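Local coordinates for protein-arginine-phosphatase (Geobacillus stearothermophilus, PDB 4PIC) that removes phosphate from phosphoarginine residues in proteins, probably counteracting the arginine kinase McsB, while showing almost no activity toward phosphotyrosine peptides, at residues L104-A116 against A129-K143. Residues are numbered along the deposited sequence; the frame is centred on the assembly and turned at random.
Sequences LKQFVSGTDGDIA and ARDELETLIDRLAEK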
loop_
_atom_site.group_PDB
_atom_site.type_symbol
_atom_site.label_atom_id
_atom_site.label_comp_id
_atom_site.label_asym_id
_atom_site.label_seq_id
_atom_site.Cartn_x
_atom_site.Cartn_y
_atom_site.Cartn_z
ATOM N N LEU A 104 7.211 15.211 2.884
ATOM C CA LEU A 104 7.851 16.373 2.290
ATOM C C LEU A 104 7.629 17.624 3.151
ATOM O O LEU A 104 8.560 18.386 3.396
ATOM C CB LEU A 104 7.322 16.578 0.870
ATOM C CG LEU A 104 7.699 17.861 0.155
ATOM C CD1 LEU A 104 9.212 18.015 0.013
ATOM C CD2 LEU A 104 7.013 17.881 -1.215
ATOM N N LYS A 105 6.406 17.795 3.636
ATOM C CA LYS A 105 6.050 18.941 4.465
ATOM C C LYS A 105 6.856 19.004 5.759
ATOM O O LYS A 105 7.384 20.060 6.117
ATOM C CB LYS A 105 4.553 18.919 4.774
ATOM C CG LYS A 105 4.080 20.059 5.665
ATOM C CD LYS A 105 4.183 21.392 4.935
ATOM C CE LYS A 105 3.473 22.505 5.700
ATOM N NZ LYS A 105 3.456 23.796 4.944
ATOM N N GLN A 106 6.955 17.878 6.462
ATOM C CA GLN A 106 7.687 17.870 7.727
ATOM C C GLN A 106 9.167 18.154 7.501
ATOM O O GLN A 106 9.796 18.865 8.286
ATOM C CB GLN A 106 7.474 16.555 8.496
ATOM C CG GLN A 106 8.404 15.414 8.108
ATOM C CD GLN A 106 8.268 14.199 9.023
ATOM O OE1 GLN A 106 7.594 13.223 8.686
ATOM N NE2 GLN A 106 8.917 14.258 10.186
ATOM N N PHE A 107 9.717 17.643 6.402
ATOM C CA PHE A 107 11.142 17.796 6.148
ATOM C C PHE A 107 11.565 19.236 5.865
ATOM O O PHE A 107 12.667 19.661 6.250
ATOM C CB PHE A 107 11.585 16.896 4.999
ATOM C CG PHE A 107 13.060 16.930 4.763
ATOM C CD1 PHE A 107 13.931 16.363 5.679
ATOM C CD2 PHE A 107 13.581 17.537 3.634
ATOM C CE1 PHE A 107 15.292 16.394 5.472
ATOM C CE2 PHE A 107 14.948 17.577 3.420
ATOM C CZ PHE A 107 15.807 17.006 4.343
ATOM N N VAL A 108 10.706 19.995 5.191
ATOM C CA VAL A 108 11.077 21.364 4.853
ATOM C C VAL A 108 10.462 22.424 5.772
ATOM O O VAL A 108 10.903 23.567 5.758
ATOM C CB VAL A 108 10.753 21.701 3.384
ATOM C CG1 VAL A 108 11.514 20.781 2.438
ATOM C CG2 VAL A 108 9.271 21.581 3.146
ATOM N N SER A 109 9.460 22.061 6.569
ATOM C CA SER A 109 8.727 23.068 7.348
ATOM C C SER A 109 8.698 22.832 8.857
ATOM O O SER A 109 8.401 23.751 9.621
ATOM C CB SER A 109 7.284 23.191 6.846
ATOM O OG SER A 109 6.467 22.154 7.381
ATOM N N GLY A 110 8.959 21.606 9.292
ATOM C CA GLY A 110 8.912 21.299 10.715
ATOM C C GLY A 110 7.519 21.080 11.288
ATOM O O GLY A 110 7.373 20.681 12.447
ATOM N N THR A 111 6.486 21.364 10.499
ATOM C CA THR A 111 5.140 20.948 10.870
ATOM C C THR A 111 4.694 19.883 9.885
ATOM O O THR A 111 5.341 19.662 8.859
ATOM C CB THR A 111 4.129 22.122 10.910
ATOM O OG1 THR A 111 2.858 21.652 11.396
ATOM C CG2 THR A 111 3.951 22.736 9.526
ATOM N N ASP A 112 3.599 19.204 10.184
ATOM C CA ASP A 112 3.170 18.154 9.279
ATOM C C ASP A 112 1.966 18.548 8.438
ATOM O O ASP A 112 1.229 19.483 8.763
ATOM C CB ASP A 112 2.952 16.831 10.016
ATOM C CG ASP A 112 3.730 15.690 9.389
ATOM O OD1 ASP A 112 4.448 14.979 10.123
ATOM O OD2 ASP A 112 3.623 15.507 8.150
ATOM N N GLY A 113 1.801 17.841 7.329
ATOM C CA GLY A 113 0.720 18.105 6.405
ATOM C C GLY A 113 0.832 17.133 5.254
ATOM O O GLY A 113 1.921 16.612 4.981
ATOM N N ASP A 114 -0.297 16.875 4.606
ATOM C CA ASP A 114 -0.334 16.019 3.430
ATOM C C ASP A 114 -0.516 16.870 2.195
ATOM O O ASP A 114 -1.213 17.886 2.229
ATOM C CB ASP A 114 -1.502 15.033 3.517
ATOM C CG ASP A 114 -1.360 14.052 4.659
ATOM O OD1 ASP A 114 -0.251 13.943 5.203
ATOM O OD2 ASP A 114 -2.363 13.387 4.994
ATOM N N ILE A 115 0.094 16.442 1.096
ATOM C CA ILE A 115 -0.138 17.092 -0.186
ATOM C C ILE A 115 -1.573 16.780 -0.617
ATOM O O ILE A 115 -2.037 15.645 -0.456
ATOM C CB ILE A 115 0.863 16.602 -1.251
ATOM C CG1 ILE A 115 2.296 16.931 -0.824
ATOM C CG2 ILE A 115 0.528 17.187 -2.626
ATOM C CD1 ILE A 115 2.547 18.413 -0.618
ATOM N N ALA A 116 -2.286 17.784 -1.121
ATOM C CA ALA A 116 -3.671 17.597 -1.568
ATOM C C ALA A 116 -3.824 16.380 -2.479
ATOM O O ALA A 116 -3.040 16.194 -3.409
ATOM C CB ALA A 116 -4.174 18.848 -2.276
ATOM N N ALA A 129 -2.552 20.774 -5.783
ATOM C CA ALA A 129 -1.458 19.910 -5.338
ATOM C C ALA A 129 -0.126 20.393 -5.911
ATOM O O ALA A 129 0.877 20.475 -5.199
ATOM C CB ALA A 129 -1.717 18.468 -5.745
ATOM N N ARG A 130 -0.118 20.719 -7.200
ATOM C CA ARG A 130 1.085 21.236 -7.834
ATOM C C ARG A 130 1.585 22.492 -7.127
ATOM O O ARG A 130 2.782 22.658 -6.913
ATOM C CB ARG A 130 0.846 21.537 -9.315
ATOM C CG ARG A 130 2.121 21.959 -10.042
ATOM C CD ARG A 130 1.788 22.777 -11.278
ATOM N NE ARG A 130 1.187 24.050 -10.892
ATOM C CZ ARG A 130 0.385 24.776 -11.665
ATOM N NH1 ARG A 130 0.068 24.369 -12.892
ATOM N NH2 ARG A 130 -0.109 25.914 -11.204
ATOM N N ASP A 131 0.670 23.389 -6.770
ATOM C CA ASP A 131 1.043 24.655 -6.159
ATOM C C ASP A 131 1.640 24.427 -4.777
ATOM O O ASP A 131 2.628 25.063 -4.413
ATOM C CB ASP A 131 -0.167 25.586 -6.080
ATOM C CG ASP A 131 -0.592 26.113 -7.441
ATOM O OD1 ASP A 131 0.247 26.124 -8.368
ATOM O OD2 ASP A 131 -1.764 26.528 -7.575
ATOM N N GLU A 132 1.052 23.505 -4.024
ATOM C CA GLU A 132 1.595 23.130 -2.719
ATOM C C GLU A 132 3.000 22.583 -2.899
ATOM O O GLU A 132 3.927 22.960 -2.179
ATOM C CB GLU A 132 0.731 22.069 -2.030
ATOM C CG GLU A 132 -0.626 22.553 -1.509
ATOM C CD GLU A 132 -1.494 21.413 -1.005
ATOM O OE1 GLU A 132 -1.103 20.241 -1.188
ATOM O OE2 GLU A 132 -2.577 21.685 -0.436
ATOM N N LEU A 133 3.151 21.690 -3.871
ATOM C CA LEU A 133 4.442 21.069 -4.141
ATOM C C LEU A 133 5.477 22.080 -4.604
ATOM O O LEU A 133 6.635 21.999 -4.213
ATOM C CB LEU A 133 4.296 19.973 -5.191
ATOM C CG LEU A 133 3.609 18.702 -4.728
ATOM C CD1 LEU A 133 3.279 17.826 -5.932
ATOM C CD2 LEU A 133 4.517 17.974 -3.749
ATOM N N GLU A 134 5.077 23.036 -5.433
ATOM C CA GLU A 134 6.030 24.030 -5.911
ATOM C C GLU A 134 6.621 24.805 -4.732
ATOM O O GLU A 134 7.841 25.010 -4.644
ATOM C CB GLU A 134 5.401 24.993 -6.926
ATOM C CG GLU A 134 6.360 26.080 -7.372
ATOM C CD GLU A 134 6.125 26.564 -8.791
ATOM O OE1 GLU A 134 4.953 26.683 -9.213
ATOM O OE2 GLU A 134 7.131 26.836 -9.483
ATOM N N THR A 135 5.751 25.216 -3.812
ATOM C CA THR A 135 6.185 25.965 -2.643
ATOM C C THR A 135 7.148 25.146 -1.805
ATOM O O THR A 135 8.220 25.628 -1.418
ATOM C CB THR A 135 4.978 26.376 -1.790
ATOM O OG1 THR A 135 4.122 27.219 -2.576
ATOM C CG2 THR A 135 5.440 27.125 -0.541
ATOM N N LEU A 136 6.778 23.896 -1.546
ATOM C CA LEU A 136 7.613 23.041 -0.713
ATOM C C LEU A 136 8.927 22.661 -1.390
ATOM O O LEU A 136 9.964 22.533 -0.726
ATOM C CB LEU A 136 6.843 21.793 -0.283
ATOM C CG LEU A 136 5.638 22.085 0.620
ATOM C CD1 LEU A 136 4.816 20.837 0.850
ATOM C CD2 LEU A 136 6.076 22.667 1.955
ATOM N N ILE A 137 8.900 22.495 -2.706
ATOM C CA ILE A 137 10.098 22.101 -3.428
ATOM C C ILE A 137 11.067 23.273 -3.577
ATOM O O ILE A 137 12.292 23.087 -3.566
ATOM C CB ILE A 137 9.730 21.412 -4.741
ATOM C CG1 ILE A 137 9.146 20.036 -4.392
ATOM C CG2 ILE A 137 10.925 21.264 -5.660
ATOM C CD1 ILE A 137 8.568 19.330 -5.546
ATOM N N ASP A 138 10.527 24.488 -3.658
ATOM C CA ASP A 138 11.370 25.676 -3.601
ATOM C C ASP A 138 12.092 25.712 -2.255
ATOM O O ASP A 138 13.300 25.969 -2.196
ATOM C CB ASP A 138 10.547 26.956 -3.803
ATOM C CG ASP A 138 10.127 27.166 -5.245
ATOM O OD1 ASP A 138 10.655 26.472 -6.139
ATOM O OD2 ASP A 138 9.274 28.047 -5.489
ATOM N N ARG A 139 11.368 25.440 -1.170
ATOM C CA ARG A 139 11.992 25.439 0.154
ATOM C C ARG A 139 12.992 24.302 0.277
ATOM O O ARG A 139 14.042 24.453 0.899
ATOM C CB ARG A 139 10.957 25.308 1.274
ATOM C CG ARG A 139 9.742 26.200 1.139
ATOM C CD ARG A 139 9.811 27.487 1.929
ATOM N NE ARG A 139 8.517 28.169 1.866
ATOM C CZ ARG A 139 8.358 29.487 1.834
ATOM N NH1 ARG A 139 9.416 30.285 1.866
ATOM N NH2 ARG A 139 7.139 30.007 1.773
ATOM N N LEU A 140 12.666 23.156 -0.307
ATOM C CA LEU A 140 13.589 22.029 -0.320
ATOM C C LEU A 140 14.890 22.385 -1.031
ATOM O O LEU A 140 15.981 22.101 -0.517
ATOM C CB LEU A 140 12.933 20.837 -1.011
ATOM C CG LEU A 140 13.817 19.608 -1.181
ATOM C CD1 LEU A 140 14.154 19.064 0.182
ATOM C CD2 LEU A 140 13.075 18.558 -1.988
ATOM N N ALA A 141 14.776 23.018 -2.198
ATOM C CA ALA A 141 15.956 23.442 -2.948
ATOM C C ALA A 141 16.833 24.359 -2.106
ATOM O O ALA A 141 18.053 24.181 -2.028
ATOM C CB ALA A 141 15.550 24.135 -4.233
ATOM N N GLU A 142 16.202 25.335 -1.469
ATOM C CA GLU A 142 16.930 26.272 -0.622
ATOM C C GLU A 142 17.618 25.570 0.537
ATOM O O GLU A 142 18.765 25.883 0.872
ATOM C CB GLU A 142 15.994 27.358 -0.097
ATOM C CG GLU A 142 15.434 28.257 -1.180
ATOM C CD GLU A 142 14.527 29.337 -0.627
ATOM O OE1 GLU A 142 13.772 29.049 0.330
ATOM O OE2 GLU A 142 14.571 30.471 -1.151
ATOM N N LYS A 143 16.922 24.619 1.145
ATOM C CA LYS A 143 17.467 23.864 2.269
ATOM C C LYS A 143 18.698 23.066 1.849
ATOM O O LYS A 143 19.737 23.125 2.511
ATOM C CB LYS A 143 16.396 22.944 2.861
ATOM C CG LYS A 143 16.853 22.133 4.070
ATOM C CD LYS A 143 15.755 21.179 4.534
ATOM C CE LYS A 143 16.246 20.236 5.622
ATOM N NZ LYS A 143 16.385 20.899 6.946
HETATM O O HOH W 1 14.115 22.085 8.091
#
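Ala116 N donates to Glu132 OE1 at 2.7 Å, and an N-H...O angle of 175° makes this a nearly straight bond, received on the syn lone pair. With CG anti to the carbonyl carbon (chi1 -71°), Glu132 runs out from helix 123-150, and its side chain lies alongside that of Ile115, pointing the opposite way. Replacing Glu132 by an alanine would probably leave Ala116 N without this acceptor and the loop less firmly tied to the helix. Ile115 CD1 touches Leu136 CD1 (3.6 Å) and Leu133 CD2. On helix 104-109, Leu104 is a knob in a hole formed by Leu133, Leu136, Ile137 and Leu140, its CD2 lying 3.6 Å from Leu133 CD2. Leu136 splits its branches: CD1 meets Ile115, while CD2 lies 3.6 Å from Val108 CG2. At the far end Lys143 CE stands over one face of the Phe107 ring, 3.9 Å from its centroid, a CH-pi contact; Lys143 NZ lies 5.0 Å from that centroid, 20° off the ring normal, a cation-pi contact, and donates to a water that returns a weak bond to Phe107 O. Leu140 CD1 meets the ring at its edge, in plane, 3.7 Å from Phe107 CE2. Ile115 O accepts from Arg15 NH1, and Asp117, the probable proton donor, follows Ala116. One hydrogen bond and apolar packing thus hold the loop to the helix beside probable catalytic residues of this low molecular weight phosphotyrosine protein phosphatase family member.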